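Local coordinates for protein cytochrome c' (Rhodopseudomonas palustris, PDB 1MQV) that is a high-spin c-type cytochrome with electron transfer activity, its heme c lacking a sixth ligand, though its exact function is not known, at residues T90-Q93 with G94-K97; V36-K39 with S40-A43. The protein carries 3 engineered substitutions. One frame throughout, in Å; residues are numbered along the deposited sequence.

Contact 1 of 2, residues T90-Q93 with G94-K97; sequences TAAQ and GTIK
The carbonyl oxygen of Ala91 takes two backbone N-H groups and a weak third bond from a side chain. It lies in the last turn of helix 75-95, one of the four long helices of the cytochrome c' bundle. The N-H of Thr95 makes the usual i to i+4 bond, with Thr95 N 2.9 Å from Ala91 O, and arrives in the carbonyl plane. The N-H of Gly94 makes an i to i+3 bond to the same oxygen. It comes from above that plane, 57° out of it, and the bond is more bent, with an angle of 132° at the hydrogen. This is a mixed alpha and 3-10 pattern at a C-terminal end. The third bond is weak: Thr95 OG1 lies 3.5 Å from Ala91 O. Chi1 of Thr95 is 66°, which puts OG1 between its own N and carbonyl carbon and turns it back over the preceding turn. There OG1 also packs 3.3 Å from Ala92 CA. The methyl CG2 of Thr95 lies beside the same acceptor, 3.4 Å from Ala91 O.

The last bond of this turn runs from Ile96 N to Ala92 O, at 2.8 Å. Ile96 is the first residue to leave helical backbone angles. Ala92 and Ile96 are both buried. Ala92 touches Leu41 of helix 34-50 and Val109 of helix 99-120. Ile96 reaches Leu102 and Ile106 of helix 99-120. The helix end is thus packed into the bundle by this apolar pair. CG1 of Ile96 stands beside its backbone N and the chain is extended beyond it, bringing CD1 alongside the methyl of Ala92, with CD1 3.9 Å from Ala92 CB.

Contact 2 of 2, residues V36-K39 with S40-A43; sequences VVQK and SLAA
About two turns of regular alpha helix, within helix 34-50 of the cytochrome c' four-helix bundle, make up residues 36-39 and 40-43. Four successive i to i+4 backbone bonds hold them. The shortest is Leu41 N to Val37 O, at 2.9 Å, with 163° at the hydrogen. The other three, Ser40 N to Val36 O, Ala42 N to Gln38 O and Ala43 N to Lys39 O, are each 3.0 Å.

Val37 and Leu41 are the apolar pair of this stretch. Their side chains lie side by side and point the same way. Val37 faces Met25 of helix 4-27 and Trp32, an engineered residue. Ser40 also faces helix 4-27, touching Ile22. Its OG is placed beside its own backbone N (chi1 -67°) and lies 3.3 Å from Val36 O, but its hydrogen bond is to the carbonyl oxygen of Ala18. A buried hydroxyl is thus satisfied by the neighbouring helix. Val37 CG1 is anti to its backbone N (chi1 172°) and meets one branch of the leucine, with CG1 3.9 Å from Leu41 CD1.

From the N terminus, helix 4-27 comes first and leads into helix 34-50, which holds contact 2. Contact 1 follows at the end of helix 75-95, just before helix 99-120. Neither contact closes a loop; each spans about two turns of one helix, contact 1 running past its end. They stand in series, neither nesting nor crossing. Helices 34-50 and 75-95 are consecutive in the chain, and the two contacts touch where they pack, their centres about 10 Å apart. Leu41 CD1 lies 3.7 Å from Ala92 O, and Leu41 CB lies 3.8 Å from Gln93 CG. Contact 2 also faces helix 4-27, and contact 1 faces helix 99-120, so together they link all four helices.

Contact 1 of 2, residues T90-Q93 with G94-K97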
loop_
_atom_site.group_PDB
_atom_site.type_symbol
_atom_site.label_atom_id
_atom_site.label_comp_id
_atom_site.label_asym_id
_atom_site.label_seq_id
_atom_site.Cartn_x
_atom_site.Cartn_y
_atom_site.Cartn_z
ATOM N N THR A 90 6.456 4.709 -7.030
ATOM C CA THR A 90 7.372 5.742 -7.454
ATOM C C THR A 90 7.600 5.683 -8.956
ATOM O O THR A 90 7.673 6.725 -9.623
ATOM C CB THR A 90 8.705 5.625 -6.689
ATOM O OG1 THR A 90 8.430 5.877 -5.301
ATOM C CG2 THR A 90 9.710 6.645 -7.194
ATOM N N ALA A 91 7.711 4.488 -9.505
ATOM C CA ALA A 91 7.907 4.387 -10.961
ATOM C C ALA A 91 6.619 4.837 -11.687
ATOM O O ALA A 91 6.661 5.471 -12.740
ATOM C CB ALA A 91 8.290 2.954 -11.333
ATOM N N ALA A 92 5.468 4.538 -11.107
ATOM C CA ALA A 92 4.200 4.926 -11.715
ATOM C C ALA A 92 3.994 6.451 -11.773
ATOM O O ALA A 92 3.240 6.931 -12.617
ATOM C CB ALA A 92 2.998 4.217 -10.967
ATOM N N GLN A 93 4.678 7.218 -10.928
ATOM C CA GLN A 93 4.543 8.675 -10.991
ATOM C C GLN A 93 5.178 9.105 -12.291
ATOM O O GLN A 93 4.770 10.088 -12.889
ATOM C CB GLN A 93 5.248 9.345 -9.811
ATOM C CG GLN A 93 4.565 8.986 -8.480
ATOM C CD GLN A 93 5.298 9.501 -7.237
ATOM O OE1 GLN A 93 5.390 8.795 -6.235
ATOM N NE2 GLN A 93 5.783 10.732 -7.285
ATOM N N GLY A 94 6.165 8.341 -12.741
ATOM C CA GLY A 94 6.814 8.672 -13.991
ATOM C C GLY A 94 6.114 8.057 -15.195
ATOM O O GLY A 94 6.092 8.655 -16.274
ATOM N N THR A 95 5.511 6.878 -15.028
ATOM C CA THR A 95 4.863 6.213 -16.165
ATOM C C THR A 95 3.389 6.531 -16.378
ATOM O O THR A 95 2.882 6.358 -17.486
ATOM C CB THR A 95 5.016 4.691 -16.069
ATOM O OG1 THR A 95 4.287 4.197 -14.934
ATOM C CG2 THR A 95 6.491 4.326 -15.918
ATOM N N ILE A 96 2.681 6.963 -15.332
ATOM C CA ILE A 96 1.258 7.288 -15.513
ATOM C C ILE A 96 1.060 8.796 -15.743
ATOM O O ILE A 96 1.060 9.609 -14.821
ATOM C CB ILE A 96 0.426 6.763 -14.309
ATOM C CG1 ILE A 96 0.515 5.231 -14.319
ATOM C CG2 ILE A 96 -1.073 7.218 -14.434
ATOM C CD1 ILE A 96 -0.179 4.529 -13.132
ATOM N N LYS A 97 0.851 9.156 -17.006
ATOM C CA LYS A 97 0.760 10.558 -17.396
ATOM C C LYS A 97 -0.574 10.963 -18.045
ATOM O O LYS A 97 -0.810 12.150 -18.321
ATOM C CB LYS A 97 1.897 10.857 -18.378
ATOM C CG LYS A 97 1.658 10.187 -19.734
ATOM C CD LYS A 97 2.777 10.423 -20.716
ATOM C CE LYS A 97 3.915 9.460 -20.471
ATOM N NZ LYS A 97 5.035 9.682 -21.421
#

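Contact 2 of 2, residues V36-K39 with S40-A43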
loop_
_atom_site.group_PDB
_atom_site.type_symbol
_atom_site.label_atom_id
_atom_site.label_comp_id
_atom_site.label_asym_id
_atom_site.label_seq_id
_atom_site.Cartn_x
_atom_site.Cartn_y
_atom_site.Cartn_z
ATOM N N VAL A 36 -4.572 14.325 -8.999
ATOM C CA VAL A 36 -5.138 13.399 -8.011
ATOM C C VAL A 36 -4.391 12.072 -8.035
ATOM O O VAL A 36 -4.138 11.480 -7.002
ATOM C CB VAL A 36 -6.647 13.109 -8.303
ATOM C CG1 VAL A 36 -7.137 11.902 -7.439
ATOM C CG2 VAL A 36 -7.480 14.371 -8.017
ATOM N N VAL A 37 -4.062 11.596 -9.234
ATOM C CA VAL A 37 -3.349 10.332 -9.379
ATOM C C VAL A 37 -1.942 10.444 -8.814
ATOM O O VAL A 37 -1.490 9.568 -8.077
ATOM C CB VAL A 37 -3.323 9.939 -10.855
ATOM C CG1 VAL A 37 -2.445 8.750 -11.071
ATOM C CG2 VAL A 37 -4.719 9.610 -11.280
ATOM N N GLN A 38 -1.252 11.542 -9.120
ATOM C CA GLN A 38 0.098 11.767 -8.591
ATOM C C GLN A 38 0.067 11.825 -7.065
ATOM O O GLN A 38 0.968 11.310 -6.376
ATOM C CB GLN A 38 0.628 13.080 -9.110
ATOM C CG GLN A 38 1.249 12.965 -10.469
ATOM C CD GLN A 38 2.542 12.157 -10.424
ATOM O OE1 GLN A 38 2.524 10.931 -10.496
ATOM N NE2 GLN A 38 3.670 12.847 -10.277
ATOM N N LYS A 39 -0.970 12.472 -6.541
ATOM C CA LYS A 39 -1.105 12.593 -5.076
ATOM C C LYS A 39 -1.270 11.200 -4.419
ATOM O O LYS A 39 -0.629 10.892 -3.397
ATOM C CB LYS A 39 -2.288 13.499 -4.769
ATOM C CG LYS A 39 -2.654 13.681 -3.293
ATOM C CD LYS A 39 -3.811 14.636 -3.183
ATOM C CE LYS A 39 -4.315 14.755 -1.747
ATOM N NZ LYS A 39 -3.352 15.455 -0.874
ATOM N N SER A 40 -2.123 10.360 -5.012
ATOM C CA SER A 40 -2.355 9.006 -4.513
ATOM C C SER A 40 -1.113 8.162 -4.625
ATOM O O SER A 40 -0.802 7.431 -3.712
ATOM C CB SER A 40 -3.492 8.289 -5.289
ATOM O OG SER A 40 -4.743 8.913 -5.027
ATOM N N LEU A 41 -0.397 8.233 -5.751
ATOM C CA LEU A 41 0.781 7.403 -5.871
ATOM C C LEU A 41 1.859 7.839 -4.869
ATOM O O LEU A 41 2.587 7.016 -4.314
ATOM C CB LEU A 41 1.316 7.492 -7.305
ATOM C CG LEU A 41 0.376 6.846 -8.315
ATOM C CD1 LEU A 41 0.884 7.136 -9.746
ATOM C CD2 LEU A 41 0.398 5.331 -8.092
ATOM N N ALA A 42 1.959 9.136 -4.635
ATOM C CA ALA A 42 2.976 9.652 -3.730
ATOM C C ALA A 42 2.648 9.160 -2.316
ATOM O O ALA A 42 3.541 8.756 -1.572
ATOM C CB ALA A 42 3.000 11.185 -3.788
ATOM N N ALA A 43 1.365 9.149 -1.966
ATOM C CA ALA A 43 0.968 8.689 -0.614
ATOM C C ALA A 43 1.287 7.228 -0.444
ATOM O O ALA A 43 1.833 6.813 0.591
ATOM C CB ALA A 43 -0.485 8.884 -0.395
#